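Local coordinates for putative calcium-regulated periplasmic protein (Bacteroides thetaiotaomicron, PDB 3DB7), which binds calcium ions through acidic side chains on a PepSY-like antiparallel sheet and is probably a calcium-regulated protein of the periplasm, at residues K34-F39 with S43-F48; E55-K58 with W62-V65; Q82-T87 with L114-K119. All coordinates share one frame; numbering follows the deposited sequence.

Contact 1: residues K34-F39 with S43-F48; sequences KMESDF and SYEVIF. With CA (calcium ion), chain B.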
loop_
_atom_site.group_PDB
_atom_site.type_symbol
_atom_site.label_atom_id
_atom_site.label_comp_id
_atom_site.label_asym_id
_atom_site.label_seq_id
_atom_site.Cartn_x
_atom_site.Cartn_y
_atom_site.Cartn_z
ATOM N N LYS A 34 8.532 -3.269 19.299
ATOM C CA LYS A 34 8.555 -4.717 19.153
ATOM C C LYS A 34 9.409 -5.133 17.956
ATOM O O LYS A 34 9.563 -4.396 17.003
ATOM C CB LYS A 34 7.153 -5.306 19.007
ATOM C CG LYS A 34 6.510 -5.008 17.690
ATOM C CD LYS A 34 5.108 -5.640 17.562
ATOM C CE LYS A 34 4.597 -5.586 16.117
ATOM N NZ LYS A 34 3.113 -5.879 16.055
HETATM N N MSE A 35 9.915 -6.353 18.025
HETATM C CA MSE A 35 10.418 -7.073 16.895
HETATM C C MSE A 35 9.283 -7.920 16.328
HETATM O O MSE A 35 8.586 -8.661 17.038
HETATM C CB MSE A 35 11.559 -7.975 17.320
HETATM C CG MSE A 35 12.320 -8.486 16.124
HETATM SE SE MSE A 35 13.875 -9.609 16.482
HETATM C CE MSE A 35 12.869 -10.910 17.430
ATOM N N GLU A 36 9.112 -7.771 15.015
ATOM C CA GLU A 36 8.078 -8.462 14.216
ATOM C C GLU A 36 8.821 -9.431 13.333
ATOM O O GLU A 36 9.866 -9.108 12.787
ATOM C CB GLU A 36 7.266 -7.444 13.452
ATOM C CG GLU A 36 6.189 -8.033 12.553
ATOM C CD GLU A 36 5.541 -6.977 11.657
ATOM O OE1 GLU A 36 5.169 -5.932 12.211
ATOM O OE2 GLU A 36 5.432 -7.194 10.430
ATOM N N SER A 37 8.324 -10.641 13.213
ATOM C CA SER A 37 9.049 -11.613 12.395
ATOM C C SER A 37 8.181 -12.742 11.936
ATOM O O SER A 37 7.074 -12.966 12.471
ATOM C CB SER A 37 10.279 -12.163 13.138
ATOM O OG SER A 37 9.842 -12.962 14.219
ATOM N N ASP A 38 8.683 -13.407 10.898
ATOM C CA ASP A 38 8.147 -14.704 10.482
ATOM C C ASP A 38 9.340 -15.487 9.950
ATOM O O ASP A 38 10.497 -15.100 10.203
ATOM C CB ASP A 38 7.055 -14.526 9.397
ATOM C CG ASP A 38 6.088 -15.713 9.315
ATOM O OD1 ASP A 38 5.084 -15.763 10.086
ATOM O OD2 ASP A 38 6.327 -16.599 8.454
ATOM N N PHE A 39 9.096 -16.571 9.202
ATOM C CA PHE A 39 10.223 -17.401 8.777
ATOM C C PHE A 39 11.258 -16.661 7.935
ATOM O O PHE A 39 12.455 -16.941 8.015
ATOM C CB PHE A 39 9.760 -18.649 8.040
ATOM C CG PHE A 39 9.015 -19.617 8.928
ATOM C CD1 PHE A 39 9.618 -20.157 10.058
ATOM C CD2 PHE A 39 7.711 -19.963 8.640
ATOM C CE1 PHE A 39 8.920 -21.065 10.865
ATOM C CE2 PHE A 39 7.020 -20.856 9.454
ATOM C CZ PHE A 39 7.632 -21.389 10.569
ATOM N N SER A 43 11.504 -7.408 11.260
ATOM C CA SER A 43 11.425 -5.962 11.279
ATOM C C SER A 43 11.182 -5.479 12.675
ATOM O O SER A 43 11.005 -6.263 13.594
ATOM C CB SER A 43 10.283 -5.433 10.405
ATOM O OG SER A 43 9.081 -5.962 10.889
ATOM N N TYR A 44 11.217 -4.154 12.844
ATOM C CA TYR A 44 11.025 -3.526 14.126
ATOM C C TYR A 44 9.945 -2.497 13.987
ATOM O O TYR A 44 10.021 -1.652 13.107
ATOM C CB TYR A 44 12.335 -2.837 14.578
ATOM C CG TYR A 44 13.450 -3.797 14.849
ATOM C CD1 TYR A 44 13.577 -4.458 16.055
ATOM C CD2 TYR A 44 14.363 -4.077 13.855
ATOM C CE1 TYR A 44 14.612 -5.340 16.269
ATOM C CE2 TYR A 44 15.378 -4.990 14.033
ATOM C CZ TYR A 44 15.500 -5.609 15.232
ATOM O OH TYR A 44 16.556 -6.514 15.401
ATOM N N GLU A 45 8.973 -2.462 14.902
ATOM C CA GLU A 45 7.930 -1.450 14.888
ATOM C C GLU A 45 7.970 -0.692 16.206
ATOM O O GLU A 45 8.141 -1.271 17.287
ATOM C CB GLU A 45 6.522 -2.068 14.724
ATOM C CG GLU A 45 6.175 -2.657 13.330
ATOM C CD GLU A 45 4.719 -2.952 13.105
ATOM O OE1 GLU A 45 3.917 -3.108 14.039
ATOM O OE2 GLU A 45 4.367 -3.084 11.923
ATOM N N VAL A 46 7.796 0.621 16.127
ATOM C CA VAL A 46 7.609 1.470 17.308
ATOM C C VAL A 46 6.334 2.257 17.158
ATOM O O VAL A 46 6.135 2.895 16.138
ATOM C CB VAL A 46 8.859 2.392 17.533
ATOM C CG1 VAL A 46 9.041 3.420 16.391
ATOM C CG2 VAL A 46 8.830 3.085 18.915
ATOM N N ILE A 47 5.435 2.152 18.146
ATOM C CA ILE A 47 4.165 2.870 18.168
ATOM C C ILE A 47 4.291 3.944 19.241
ATOM O O ILE A 47 4.735 3.687 20.369
ATOM C CB ILE A 47 2.943 1.931 18.486
ATOM C CG1 ILE A 47 2.914 0.742 17.528
ATOM C CG2 ILE A 47 1.633 2.732 18.475
ATOM C CD1 ILE A 47 3.967 -0.262 17.795
ATOM N N PHE A 48 3.860 5.154 18.919
ATOM C CA PHE A 48 3.947 6.286 19.829
ATOM C C PHE A 48 2.612 6.420 20.565
ATOM O O PHE A 48 1.606 5.811 20.160
ATOM C CB PHE A 48 4.274 7.522 19.022
ATOM C CG PHE A 48 5.624 7.472 18.398
ATOM C CD1 PHE A 48 6.789 7.624 19.173
ATOM C CD2 PHE A 48 5.758 7.281 17.029
ATOM C CE1 PHE A 48 8.046 7.574 18.576
ATOM C CE2 PHE A 48 7.041 7.256 16.448
ATOM C CZ PHE A 48 8.162 7.372 17.205
HETATM CA CA CA B . 4.636 -4.635 10.186
#
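Glu45 OE2 is gripped from several sides. It binds the calcium ion of chain B at 2.3 Å, takes a hydrogen bond from Lys53, and lies 3.0 Å from Glu36 OE1, an approach of two acceptors that the shared metal makes tolerable. Glu36 comes at the ion differently, chelating it with both oxygens, OE1 at 2.5 Å and OE2 at 2.7 Å, while Tyr41 bonds to OE2. With CG trans to its backbone N (chi1 178°) and the chain extended, Glu36 reaches out over the sheet, and the two carboxylate planes are turned 77° apart. Lys34 runs alongside Glu45 and sets its NZ 3.5 Å from Glu45 OE1, a salt bridge on the oxygen that the metal leaves; NZ also pairs with Asp5. Beneath them the strands form an antiparallel hairpin, with hydrogen-bonded pairs Lys34-Glu45 and Glu36-Ser43; Glu36 N reaches Ser43 O at 2.8 Å. On the other face Met35, a selenomethionine, packs beside Tyr44, its SE 5.1 Å from the ring centroid in an oblique Met-aromatic contact. Glu55 and, from the second subunit, Asp124, Ile125 and Asp126 complete the calcium shell. With so many carboxylates converging, the bound calcium probably offsets their mutual repulsion.

Contact 2: residues E55-K58 with W62-V65; sequences EFDK and WEEV. With CA (calcium ion), chain C; CA (calcium ion), chain B.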
loop_
_atom_site.group_PDB
_atom_site.type_symbol
_atom_site.label_atom_id
_atom_site.label_comp_id
_atom_site.label_asym_id
_atom_site.label_seq_id
_atom_site.Cartn_x
_atom_site.Cartn_y
_atom_site.Cartn_z
ATOM N N GLU A 55 7.960 1.603 11.107
ATOM C CA GLU A 55 8.532 0.275 10.944
ATOM C C GLU A 55 9.835 0.380 10.231
ATOM O O GLU A 55 9.965 1.147 9.259
ATOM C CB GLU A 55 7.595 -0.649 10.183
ATOM C CG GLU A 55 8.073 -2.103 10.167
ATOM C CD GLU A 55 6.950 -3.074 9.855
ATOM O OE1 GLU A 55 5.884 -2.671 9.252
ATOM O OE2 GLU A 55 7.111 -4.243 10.229
ATOM N N PHE A 56 10.792 -0.422 10.683
ATOM C CA PHE A 56 12.156 -0.456 10.197
ATOM C C PHE A 56 12.519 -1.850 9.747
ATOM O O PHE A 56 12.019 -2.849 10.291
ATOM C CB PHE A 56 13.152 -0.050 11.300
ATOM C CG PHE A 56 12.881 1.279 11.948
ATOM C CD1 PHE A 56 13.494 2.431 11.445
ATOM C CD2 PHE A 56 12.138 1.384 13.110
ATOM C CE1 PHE A 56 13.286 3.638 12.059
ATOM C CE2 PHE A 56 11.936 2.609 13.731
ATOM C CZ PHE A 56 12.510 3.710 13.206
ATOM N N ASP A 57 13.405 -1.904 8.780
ATOM C CA ASP A 57 13.967 -3.219 8.389
ATOM C C ASP A 57 14.955 -3.687 9.420
ATOM O O ASP A 57 15.199 -2.992 10.409
ATOM C CB ASP A 57 14.547 -3.195 6.958
ATOM C CG ASP A 57 15.798 -2.392 6.800
ATOM O OD1 ASP A 57 16.455 -2.019 7.777
ATOM O OD2 ASP A 57 16.179 -2.221 5.603
ATOM N N LYS A 58 15.506 -4.861 9.169
ATOM C CA LYS A 58 16.397 -5.506 10.132
ATOM C C LYS A 58 17.655 -4.697 10.411
ATOM O O LYS A 58 18.308 -4.891 11.462
ATOM C CB LYS A 58 16.785 -6.940 9.665
ATOM C CG LYS A 58 17.586 -6.931 8.416
ATOM C CD LYS A 58 17.880 -8.336 7.856
ATOM C CE LYS A 58 18.773 -8.226 6.644
ATOM N N TRP A 62 14.235 2.892 7.899
ATOM C CA TRP A 62 12.775 2.972 7.885
ATOM C C TRP A 62 12.204 2.406 6.615
ATOM O O TRP A 62 12.769 2.607 5.518
ATOM C CB TRP A 62 12.278 4.398 8.128
ATOM C CG TRP A 62 12.523 5.395 7.060
ATOM C CD1 TRP A 62 13.602 6.211 6.938
ATOM C CD2 TRP A 62 11.641 5.716 5.958
ATOM N NE1 TRP A 62 13.454 7.028 5.816
ATOM C CE2 TRP A 62 12.254 6.739 5.219
ATOM C CE3 TRP A 62 10.397 5.218 5.519
ATOM C CZ2 TRP A 62 11.678 7.281 4.081
ATOM C CZ3 TRP A 62 9.838 5.757 4.420
ATOM C CH2 TRP A 62 10.474 6.794 3.718
ATOM N N GLU A 63 11.050 1.741 6.766
ATOM C CA GLU A 63 10.283 1.237 5.618
ATOM C C GLU A 63 8.851 1.778 5.594
ATOM O O GLU A 63 8.239 1.826 4.524
ATOM C CB GLU A 63 10.255 -0.281 5.578
ATOM C CG GLU A 63 11.564 -0.887 5.140
ATOM C CD GLU A 63 11.599 -2.398 5.051
ATOM O OE1 GLU A 63 11.111 -3.074 5.970
ATOM O OE2 GLU A 63 12.243 -2.874 4.085
ATOM N N GLU A 64 8.336 2.218 6.761
ATOM C CA GLU A 64 6.978 2.743 6.871
ATOM C C GLU A 64 6.958 3.768 7.930
ATOM O O GLU A 64 7.427 3.513 9.042
ATOM C CB GLU A 64 5.994 1.624 7.218
ATOM C CG GLU A 64 4.570 2.101 7.440
ATOM C CD GLU A 64 3.634 1.029 8.060
ATOM O OE1 GLU A 64 4.051 -0.159 8.266
ATOM O OE2 GLU A 64 2.490 1.405 8.349
ATOM N N VAL A 65 6.481 4.951 7.638
ATOM C CA VAL A 65 6.208 5.979 8.624
ATOM C C VAL A 65 4.733 6.313 8.510
ATOM O O VAL A 65 4.305 6.914 7.514
ATOM C CB VAL A 65 7.070 7.240 8.385
ATOM C CG1 VAL A 65 6.689 8.323 9.402
ATOM C CG2 VAL A 65 8.552 6.890 8.454
HETATM CA CA CA C . 4.708 -2.132 7.333
HETATM CA CA CA B . 4.636 -4.635 10.186
HETATM O O HOH W 1 14.955 -3.667 3.512
HETATM O O HOH W 2 4.436 -0.979 5.169
HETATM O O HOH W 3 6.963 -1.747 6.559
#
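This is a beta hairpin, strands 53-56 and 62-66 in the middle of the antiparallel sheet, with a bulge beside two calcium ions. Glu55 O accepts two backbone N-H groups, from Glu63 at 2.8 Å and, longer, from Glu64 at 3.2 Å, while Glu55 N returns a bond to Glu64 O. Past this doubled acceptor the register slips by one residue, and Phe56 faces Trp62 as a non-hydrogen-bonded pair whose side chains diverge. The Phe56 ring meets the base of Trp62, CD1 4.0 Å from Trp62 CB, and packs on Ala17 and Ile21 of helix 15-24. The indole makes a cation-pi contact with Arg99.

On the metal face Glu55 holds both ions: OE1 bridges them, 2.3 Å from the calcium of chain C and 2.5 Å from that of chain B, and OE2 also binds the latter and is hydrogen-bonded to Ser43 OG. Glu55 CG lies opposite the backbone N (chi1 -172°), as in Glu64, whose OE1 binds the chain C ion at 2.3 Å and accepts from Lys53. Two waters and acidic residues of the second subunit add to that shell. Near the turn, a water donates to Asp57 OD2 and Glu63 OE2, joining like charges 4.3 Å apart, while Asp57 OD1 accepts from Asn61 N. Glu63 and Glu64 opposite Glu55 make a classic beta bulge that gives two ligands, Glu55 and Glu64, to a carboxylate-bridged calcium pair.

Contact 3: residues Q82-T87 with L114-K119; sequences QKYVTT and LKFDLK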
loop_
_atom_site.group_PDB
_atom_site.type_symbol
_atom_site.label_atom_id
_atom_site.label_comp_id
_atom_site.label_asym_id
_atom_site.label_seq_id
_atom_site.Cartn_x
_atom_site.Cartn_y
_atom_site.Cartn_z
ATOM N N GLN A 82 7.846 15.752 -2.104
ATOM C CA GLN A 82 7.259 16.870 -1.349
ATOM C C GLN A 82 6.802 17.978 -2.298
ATOM O O GLN A 82 5.744 18.581 -2.159
ATOM C CB GLN A 82 8.261 17.362 -0.318
ATOM C CG GLN A 82 7.830 18.610 0.414
ATOM C CD GLN A 82 6.631 18.436 1.329
ATOM O OE1 GLN A 82 5.984 17.364 1.366
ATOM N NE2 GLN A 82 6.302 19.504 2.060
ATOM N N LYS A 83 7.596 18.213 -3.346
ATOM C CA LYS A 83 7.239 19.207 -4.321
ATOM C C LYS A 83 6.035 18.758 -5.114
ATOM O O LYS A 83 5.151 19.558 -5.317
ATOM C CB LYS A 83 8.381 19.557 -5.275
ATOM C CG LYS A 83 8.008 20.629 -6.270
ATOM C CD LYS A 83 9.161 21.179 -7.026
ATOM C CE LYS A 83 8.718 22.099 -8.102
ATOM N NZ LYS A 83 9.880 22.732 -8.881
ATOM N N TYR A 84 5.976 17.484 -5.538
ATOM C CA TYR A 84 4.807 17.003 -6.269
ATOM C C TYR A 84 3.535 17.170 -5.426
ATOM O O TYR A 84 2.489 17.608 -5.909
ATOM C CB TYR A 84 5.000 15.502 -6.692
ATOM C CG TYR A 84 3.954 15.023 -7.626
ATOM C CD1 TYR A 84 4.124 15.183 -8.964
ATOM C CD2 TYR A 84 2.738 14.530 -7.149
ATOM C CE1 TYR A 84 3.127 14.863 -9.842
ATOM C CE2 TYR A 84 1.775 14.170 -8.030
ATOM C CZ TYR A 84 1.973 14.353 -9.377
ATOM O OH TYR A 84 0.960 14.079 -10.303
ATOM N N VAL A 85 3.635 16.785 -4.164
ATOM C CA VAL A 85 2.471 16.822 -3.279
ATOM C C VAL A 85 2.006 18.249 -3.021
ATOM O O VAL A 85 0.843 18.583 -3.147
ATOM C CB VAL A 85 2.703 16.067 -1.963
ATOM C CG1 VAL A 85 1.582 16.361 -0.988
ATOM C CG2 VAL A 85 2.898 14.533 -2.202
ATOM N N THR A 86 2.936 19.110 -2.685
ATOM C CA THR A 86 2.583 20.493 -2.380
ATOM C C THR A 86 2.156 21.318 -3.585
ATOM O O THR A 86 1.465 22.297 -3.445
ATOM C CB THR A 86 3.682 21.194 -1.594
ATOM O OG1 THR A 86 4.913 21.180 -2.322
ATOM C CG2 THR A 86 3.867 20.549 -0.250
ATOM N N THR A 87 2.552 20.895 -4.773
ATOM C CA THR A 87 2.074 21.503 -6.030
ATOM C C THR A 87 0.662 21.049 -6.356
ATOM O O THR A 87 -0.220 21.866 -6.633
ATOM C CB THR A 87 2.976 21.119 -7.207
ATOM O OG1 THR A 87 4.305 21.608 -6.965
ATOM C CG2 THR A 87 2.408 21.680 -8.559
ATOM N N LEU A 114 -0.244 7.925 -3.855
ATOM C CA LEU A 114 0.663 8.127 -4.961
ATOM C C LEU A 114 1.802 7.152 -4.844
ATOM O O LEU A 114 2.192 6.808 -3.736
ATOM C CB LEU A 114 1.255 9.549 -4.880
ATOM C CG LEU A 114 0.283 10.731 -4.787
ATOM C CD1 LEU A 114 1.065 12.005 -4.550
ATOM C CD2 LEU A 114 -0.601 10.799 -6.017
ATOM N N LYS A 115 2.297 6.676 -5.956
ATOM C CA LYS A 115 3.506 5.844 -5.978
ATOM C C LYS A 115 4.500 6.478 -6.904
ATOM O O LYS A 115 4.155 6.982 -7.974
ATOM C CB LYS A 115 3.156 4.436 -6.443
ATOM C CG LYS A 115 2.340 3.663 -5.421
ATOM C CD LYS A 115 1.931 2.241 -5.901
ATOM C CE LYS A 115 3.092 1.380 -6.103
ATOM N NZ LYS A 115 2.667 -0.056 -6.532
ATOM N N PHE A 116 5.757 6.386 -6.499
ATOM C CA PHE A 116 6.894 6.941 -7.261
ATOM C C PHE A 116 7.957 5.843 -7.372
ATOM O O PHE A 116 8.182 5.074 -6.402
ATOM C CB PHE A 116 7.503 8.141 -6.561
ATOM C CG PHE A 116 6.552 9.251 -6.358
ATOM C CD1 PHE A 116 5.681 9.257 -5.267
ATOM C CD2 PHE A 116 6.529 10.326 -7.243
ATOM C CE1 PHE A 116 4.794 10.309 -5.084
ATOM C CE2 PHE A 116 5.668 11.379 -7.041
ATOM C CZ PHE A 116 4.804 11.373 -5.978
ATOM N N ASP A 117 8.683 5.805 -8.472
ATOM C CA ASP A 117 9.865 4.954 -8.517
ATOM C C ASP A 117 10.978 5.615 -7.701
ATOM O O ASP A 117 10.813 6.687 -7.106
ATOM C CB ASP A 117 10.244 4.589 -9.982
ATOM C CG ASP A 117 10.827 5.758 -10.775
ATOM O OD1 ASP A 117 11.184 6.797 -10.176
ATOM O OD2 ASP A 117 10.897 5.625 -12.040
ATOM N N LEU A 118 12.110 4.928 -7.633
ATOM C CA LEU A 118 13.186 5.386 -6.756
ATOM C C LEU A 118 13.893 6.612 -7.318
ATOM O O LEU A 118 14.725 7.232 -6.609
ATOM C CB LEU A 118 14.155 4.227 -6.399
ATOM C CG LEU A 118 13.567 3.124 -5.505
ATOM C CD1 LEU A 118 14.676 2.145 -5.017
ATOM C CD2 LEU A 118 12.823 3.689 -4.338
ATOM N N LYS A 119 13.596 6.955 -8.566
ATOM C CA LYS A 119 14.079 8.197 -9.140
ATOM C C LYS A 119 13.002 9.281 -9.092
ATOM O O LYS A 119 13.107 10.309 -9.737
ATOM C CB LYS A 119 14.589 7.970 -10.567
ATOM C CG LYS A 119 15.780 7.015 -10.615
ATOM C CD LYS A 119 16.014 6.485 -12.012
ATOM C CE LYS A 119 17.058 5.356 -12.045
ATOM N NZ LYS A 119 16.864 4.515 -13.260
#
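Tyr84 and Phe116 supply the aromatic part of this contact. Their rings form an offset edge-to-face pair, centroids 5.7 Å apart and planes at 78°, in which Phe116 presents its edge to the tyrosine face. The rim atom Phe116 CZ comes 4.0 Å from Tyr84 CD2, and Phe116 CE2 lies near Tyr84 CG. A trans first torsion (chi1 -170°) carries the tyrosine ring off helix 79-88 toward the sheet, and Gly1 of the second subunit packs on it.

The aliphatic part turns on one methyl group. Leu114 CD1 sits 3.9 Å from Val85 CG2 and 4.0 Å from Tyr84 CD2, wedged against two successive residues of the helix. Strand 122-126 extends this apolar surface through Ile125, which touches both Tyr84 and Leu114, and Leu108 of strand 103-108 packs on Val85.

No hydrogen bond passes between helix and strand; the contact is wholly apolar.

The helix runs roughly antiparallel to strand 114-117, at 150° between the directions of the short segments, whose axes are 11.2 Å apart. Leu114 and Phe116, alternate residues on one face of the strand, meet Tyr84 and Val85 where a helix packs on one face of an antiparallel sheet, an alpha+beta arrangement consistent with the PepSY-like family.

Contacts 1 and 2 are neighbours in one sheet, their centres 9 Å apart, and adjoin where strands 41-48 and 53-56 pair. Tyr44 O lies 2.8 Å from Phe56 N, and Ser43 OG 2.7 Å from Glu55 OE2, a probable hydrogen bond that would help orient a carboxylate shared by the two metal sites. The chain B calcium thus draws on both contacts, and both also touch the second subunit. Contact 3 stands apart, its centre about 27 Å from that of contact 1 and 19 Å from that of contact 2. It joins helix 79-88 to the same sheet, on the opposite side of the chain's centre from contact 1.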